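Local coordinates for protein tapirin (Caldicellulosiruptor hydrothermalis, PDB 6N2C) that probably binds cellulose and so attaches its extremely thermophilic bacterium to this substrate, using a beta-helical C-terminal domain that also carries zinc, at residues Y377-K382 and V395-I400; V391-C396 and K416-S421. All blocks are in the same frame, centred on the assembly; numbering follows the deposited sequence.

Contact 1: Y377-K382 and V395-I400; sequences YCNNLK and VCSGTI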
loop_
_atom_site.group_PDB
_atom_site.type_symbol
_atom_site.label_atom_id
_atom_site.label_comp_id
_atom_site.label_asym_id
_atom_site.label_seq_id
_atom_site.Cartn_x
_atom_site.Cartn_y
_atom_site.Cartn_z
ATOM N N TYR A 377 -21.043 9.707 -11.362
ATOM C CA TYR A 377 -20.777 10.722 -12.342
ATOM C C TYR A 377 -19.727 10.176 -13.339
ATOM O O TYR A 377 -18.676 9.708 -12.909
ATOM C CB TYR A 377 -20.177 12.008 -11.677
ATOM C CG TYR A 377 -21.020 12.686 -10.699
ATOM C CD1 TYR A 377 -21.086 12.306 -9.396
ATOM C CD2 TYR A 377 -21.809 13.752 -11.112
ATOM C CE1 TYR A 377 -21.900 12.922 -8.483
ATOM C CE2 TYR A 377 -22.615 14.401 -10.223
ATOM C CZ TYR A 377 -22.660 14.019 -8.923
ATOM O OH TYR A 377 -23.505 14.663 -8.050
ATOM N N CYS A 378 -20.021 10.250 -14.628
ATOM C CA CYS A 378 -19.090 9.900 -15.666
ATOM C C CYS A 378 -19.137 10.812 -16.886
ATOM O O CYS A 378 -20.169 11.469 -17.177
ATOM C CB CYS A 378 -19.187 8.401 -16.054
ATOM S SG CYS A 378 -20.783 8.023 -16.819
ATOM N N ASN A 379 -18.033 10.809 -17.644
ATOM C CA ASN A 379 -18.038 11.422 -18.951
ATOM C C ASN A 379 -18.662 10.481 -19.994
ATOM O O ASN A 379 -19.656 10.832 -20.647
ATOM C CB ASN A 379 -16.643 11.859 -19.355
ATOM C CG ASN A 379 -16.601 12.307 -20.850
ATOM O OD1 ASN A 379 -17.552 12.923 -21.348
ATOM N ND2 ASN A 379 -15.479 12.070 -21.514
ATOM N N ASN A 380 -18.156 9.243 -20.098
ATOM C CA ASN A 380 -18.755 8.289 -20.983
ATOM C C ASN A 380 -19.181 7.082 -20.187
ATOM O O ASN A 380 -18.444 6.626 -19.300
ATOM C CB ASN A 380 -17.806 7.901 -22.100
ATOM C CG ASN A 380 -17.512 9.045 -23.047
ATOM O OD1 ASN A 380 -18.402 9.791 -23.485
ATOM N ND2 ASN A 380 -16.225 9.164 -23.421
ATOM N N LEU A 381 -20.359 6.551 -20.529
ATOM C CA LEU A 381 -20.927 5.336 -19.937
ATOM C C LEU A 381 -21.088 4.306 -21.029
ATOM O O LEU A 381 -21.752 4.602 -22.030
ATOM C CB LEU A 381 -22.265 5.605 -19.377
ATOM C CG LEU A 381 -23.058 4.421 -18.746
ATOM C CD1 LEU A 381 -22.265 3.850 -17.617
ATOM C CD2 LEU A 381 -24.387 4.837 -18.221
ATOM N N LYS A 382 -20.489 3.113 -20.861
ATOM C CA LYS A 382 -20.681 1.978 -21.780
ATOM C C LYS A 382 -21.288 0.832 -21.022
ATOM O O LYS A 382 -20.771 0.444 -19.983
ATOM C CB LYS A 382 -19.371 1.511 -22.428
ATOM C CG LYS A 382 -19.523 0.331 -23.378
ATOM C CD LYS A 382 -18.183 0.028 -24.024
ATOM C CE LYS A 382 -18.225 -1.147 -24.962
ATOM N NZ LYS A 382 -19.130 -1.015 -26.186
ATOM N N VAL A 395 -25.102 10.401 -13.712
ATOM C CA VAL A 395 -24.908 11.614 -14.478
ATOM C C VAL A 395 -23.915 11.303 -15.540
ATOM O O VAL A 395 -22.808 10.905 -15.226
ATOM C CB VAL A 395 -24.392 12.747 -13.547
ATOM C CG1 VAL A 395 -24.056 13.993 -14.346
ATOM C CG2 VAL A 395 -25.456 13.078 -12.535
ATOM N N CYS A 396 -24.229 11.506 -16.817
ATOM C CA CYS A 396 -23.298 11.224 -17.860
ATOM C C CYS A 396 -23.187 12.534 -18.699
ATOM O O CYS A 396 -24.159 12.920 -19.355
ATOM C CB CYS A 396 -23.748 10.054 -18.753
ATOM S SG CYS A 396 -22.660 9.771 -20.141
ATOM N N SER A 397 -22.017 13.193 -18.723
ATOM C CA SER A 397 -21.843 14.439 -19.501
ATOM C C SER A 397 -21.447 14.216 -20.915
ATOM O O SER A 397 -21.506 15.160 -21.724
ATOM C CB SER A 397 -20.768 15.262 -18.816
ATOM O OG SER A 397 -19.559 14.474 -18.780
ATOM N N GLY A 398 -21.013 12.982 -21.303
ATOM C CA GLY A 398 -20.505 12.707 -22.624
ATOM C C GLY A 398 -21.489 11.864 -23.399
ATOM O O GLY A 398 -22.588 12.307 -23.653
ATOM N N THR A 399 -21.134 10.611 -23.700
ATOM C CA THR A 399 -21.990 9.762 -24.514
ATOM C C THR A 399 -22.249 8.473 -23.727
ATOM O O THR A 399 -21.335 7.903 -23.065
ATOM C CB THR A 399 -21.211 9.473 -25.801
ATOM O OG1 THR A 399 -21.018 10.727 -26.505
ATOM C CG2 THR A 399 -21.929 8.495 -26.667
ATOM N N ILE A 400 -23.469 7.969 -23.847
ATOM C CA ILE A 400 -23.857 6.636 -23.341
ATOM C C ILE A 400 -23.880 5.729 -24.572
ATOM O O ILE A 400 -24.630 6.007 -25.564
ATOM C CB ILE A 400 -25.236 6.657 -22.718
ATOM C CG1 ILE A 400 -25.252 7.560 -21.522
ATOM C CG2 ILE A 400 -25.706 5.270 -22.274
ATOM C CD1 ILE A 400 -26.529 7.674 -20.751
HETATM O O HOH W 1 -18.401 11.548 -25.461
#
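Tyr377 and Val395 run side by side on one face of the parallel ladder. With the ring anti to its own carbonyl carbon (chi1 -62°), the tyrosine brings CD2 to 3.7 Å from Val395 CB and CE2 to 3.9 Å from Val395 CG2; Tyr356 continues the ring row on the preceding coil. On the other, buried face, Cys378 SG meets Cys396 CB at 4.1 Å, and further along Leu381 CB meets Ile400 CG1 at 4.2 Å. Cys378 N to Val395 O and Ser397 N to Cys378 O bond the first ladder.

Past Cys378 the register slips by one residue, and a side chain supplies one of the links across the turn. With CG beside the backbone N (chi1 -67°), Asn380 OD1 reaches Thr399 N and accepts it at 2.9 Å in the plane of the amide carbonyl, the N-H bent to 155°; it also receives a water at 2.6 Å that reaches Thr399 OG1. Asn380 ND2 bonds Asn359 OD1 one coil back, as in the asparagine ladders of parallel beta-helices. With an alanine here, Thr399 N is likely to lose its side-chain acceptor, the water one of its anchors, and Asn359 OD1 its donor. Leu381 N to Thr399 O, 3.0 Å, reopens regular pairing. The chemistry is thus divided: apolar and sulfur groups fill the buried face, whereas amide and backbone bonds span the turn where the register shifts.

Contact 2: V391-C396 and K416-S421; sequences VKKIVC and KIECRS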
loop_
_atom_site.group_PDB
_atom_site.type_symbol
_atom_site.label_atom_id
_atom_site.label_comp_id
_atom_site.label_asym_id
_atom_site.label_seq_id
_atom_site.Cartn_x
_atom_site.Cartn_y
_atom_site.Cartn_z
ATOM N N VAL A 391 -28.609 1.563 -8.476
ATOM C CA VAL A 391 -28.054 2.797 -8.014
ATOM C C VAL A 391 -29.094 3.850 -7.861
ATOM O O VAL A 391 -30.266 3.638 -8.245
ATOM C CB VAL A 391 -26.949 3.309 -8.952
ATOM C CG1 VAL A 391 -25.927 2.217 -9.177
ATOM C CG2 VAL A 391 -27.496 3.685 -10.328
ATOM N N LYS A 392 -28.705 4.984 -7.286
ATOM C CA LYS A 392 -29.670 6.082 -7.138
ATOM C C LYS A 392 -29.698 6.993 -8.355
ATOM O O LYS A 392 -30.774 7.338 -8.845
ATOM C CB LYS A 392 -29.365 6.830 -5.873
ATOM C CG LYS A 392 -30.320 7.986 -5.565
ATOM C CD LYS A 392 -30.239 8.436 -4.116
ATOM C CE LYS A 392 -29.123 9.437 -3.897
ATOM N NZ LYS A 392 -28.956 9.747 -2.446
ATOM N N LYS A 393 -28.552 7.486 -8.792
ATOM C CA LYS A 393 -28.493 8.408 -9.926
ATOM C C LYS A 393 -27.225 8.228 -10.717
ATOM O O LYS A 393 -26.166 7.954 -10.157
ATOM C CB LYS A 393 -28.586 9.888 -9.459
ATOM C CG LYS A 393 -28.582 10.956 -10.542
ATOM C CD LYS A 393 -28.662 12.366 -9.963
ATOM C CE LYS A 393 -28.968 13.386 -11.032
ATOM N NZ LYS A 393 -28.942 14.779 -10.447
ATOM N N ILE A 394 -27.338 8.357 -12.038
ATOM C CA ILE A 394 -26.160 8.418 -12.898
ATOM C C ILE A 394 -26.238 9.743 -13.636
ATOM O O ILE A 394 -27.281 10.124 -14.191
ATOM C CB ILE A 394 -26.098 7.250 -13.867
ATOM C CG1 ILE A 394 -26.115 5.909 -13.118
ATOM C CG2 ILE A 394 -24.966 7.367 -14.880
ATOM C CD1 ILE A 394 -26.215 4.673 -14.008
ATOM N N VAL A 395 -25.102 10.401 -13.712
ATOM C CA VAL A 395 -24.908 11.614 -14.478
ATOM C C VAL A 395 -23.915 11.303 -15.540
ATOM O O VAL A 395 -22.808 10.905 -15.226
ATOM C CB VAL A 395 -24.392 12.747 -13.547
ATOM C CG1 VAL A 395 -24.056 13.993 -14.346
ATOM C CG2 VAL A 395 -25.456 13.078 -12.535
ATOM N N CYS A 396 -24.229 11.506 -16.817
ATOM C CA CYS A 396 -23.298 11.224 -17.860
ATOM C C CYS A 396 -23.187 12.534 -18.699
ATOM O O CYS A 396 -24.159 12.920 -19.355
ATOM C CB CYS A 396 -23.748 10.054 -18.753
ATOM S SG CYS A 396 -22.660 9.771 -20.141
ATOM N N LYS A 416 -32.634 9.012 -11.468
ATOM C CA LYS A 416 -32.595 9.195 -12.900
ATOM C C LYS A 416 -31.228 8.954 -13.464
ATOM O O LYS A 416 -30.227 8.939 -12.702
ATOM C CB LYS A 416 -33.066 10.625 -13.286
ATOM C CG LYS A 416 -32.135 11.789 -12.829
ATOM C CD LYS A 416 -32.597 13.142 -13.329
ATOM C CE LYS A 416 -33.889 13.585 -12.655
ATOM N NZ LYS A 416 -33.853 13.823 -11.181
ATOM N N ILE A 417 -31.188 8.784 -14.789
ATOM C CA ILE A 417 -29.959 8.833 -15.546
ATOM C C ILE A 417 -30.043 10.176 -16.268
ATOM O O ILE A 417 -30.759 10.318 -17.293
ATOM C CB ILE A 417 -29.801 7.665 -16.504
ATOM C CG1 ILE A 417 -29.795 6.319 -15.750
ATOM C CG2 ILE A 417 -28.585 7.844 -17.430
ATOM C CD1 ILE A 417 -29.947 5.104 -16.648
ATOM N N GLU A 418 -29.279 11.162 -15.787
ATOM C CA GLU A 418 -29.264 12.491 -16.358
ATOM C C GLU A 418 -28.119 12.573 -17.317
ATOM O O GLU A 418 -26.965 12.320 -16.941
ATOM C CB GLU A 418 -29.102 13.507 -15.227
ATOM C CG GLU A 418 -29.114 14.954 -15.720
ATOM C CD GLU A 418 -28.958 16.000 -14.650
ATOM O OE1 GLU A 418 -28.693 15.598 -13.520
ATOM O OE2 GLU A 418 -29.107 17.244 -14.968
ATOM N N CYS A 419 -28.405 12.866 -18.561
ATOM C CA CYS A 419 -27.380 12.723 -19.594
ATOM C C CYS A 419 -27.514 13.829 -20.651
ATOM O O CYS A 419 -28.583 14.390 -20.843
ATOM C CB CYS A 419 -27.461 11.346 -20.161
ATOM S SG CYS A 419 -29.043 10.953 -21.002
ATOM N N ARG A 420 -26.409 14.151 -21.253
ATOM C CA ARG A 420 -26.320 15.172 -22.300
ATOM C C ARG A 420 -27.247 14.824 -23.463
ATOM O O ARG A 420 -27.939 15.707 -24.003
ATOM C CB ARG A 420 -24.859 15.290 -22.711
ATOM C CG ARG A 420 -24.636 16.187 -23.951
ATOM C CD ARG A 420 -23.273 16.009 -24.549
ATOM N NE ARG A 420 -23.049 14.725 -25.199
ATOM C CZ ARG A 420 -23.389 14.386 -26.446
ATOM N NH1 ARG A 420 -24.038 15.236 -27.301
ATOM N NH2 ARG A 420 -23.091 13.163 -26.862
ATOM N N SER A 421 -27.307 13.519 -23.830
ATOM C CA SER A 421 -28.010 13.051 -25.036
ATOM C C SER A 421 -28.525 11.648 -24.715
ATOM O O SER A 421 -27.741 10.719 -24.417
ATOM C CB SER A 421 -27.111 13.031 -26.230
ATOM O OG SER A 421 -27.807 12.679 -27.421
HETATM O O HOH W 2 -31.492 14.480 -9.006
#
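Ile394 and Ile417 meet on the buried face of two parallel strands whose axes approach to 4.7 Å at an angle of 10°. Ile394 CB lies 4.3 Å from Ile417 CG1, and two pairs on, Cys396 CB faces Cys419 CB at 4.2 Å; the thiols are not disulfide-linked. Between the two faces, the backbones pair without a break: Ile394 N to Lys416 O, Glu418 N to Ile394 O at 2.8 Å, Cys396 N to Glu418 O, and Arg420 N to Cys396 O.

The other face, apart from buried Val395, carries charged, partly exposed side chains, and its polar link is the weaker one. Lys393, extended with CG anti to its backbone N (chi1 -178°), crosses obliquely to Glu418, and its NZ forms a salt bridge to Glu418 OE1 at 3.2 Å, weak as a hydrogen bond. Asn437 ND2 hydrogen-bonds the other oxygen, OE2, so each carboxylate oxygen has a partner. Lys416 lies alongside Lys393, but its bent chain sets NZ 5.1 Å from Lys393 NZ; a water accepts from Lys393 NZ at 2.9 Å and, weakly, from Lys416 NZ, which probably eases the like charges.

Strand 393-396 is flanked by 374-378 and strand 416-419 by 434-436. Val440, in a following loop, touches both Val395 and Glu418, while Ile400 of strand 400-403 packs on Ile417 and Cys419 from the buried side.

In the fold
Contacts 1 and 2 are successive steps of one parallel beta-helix: strand 393-396 pairs with 374-378 in contact 1 and with 416-419 in contact 2, sharing Val395 and Cys396, and the two centres lie about 8 Å apart. Arg420 joins them directly. Its NE is 2.9 Å from Gly398 O and its NH2 3.2 Å from Thr399 OG1, both probable hydrogen bonds that tie the turn of one coil to the next. Inside, Ile400 CD1 packs 3.8 Å from Cys419 CB. Both centres sit far out, about 30 and 33 Å from the chain centre, and both contacts lie away from the zinc site of His530, Asp532 and Glu551.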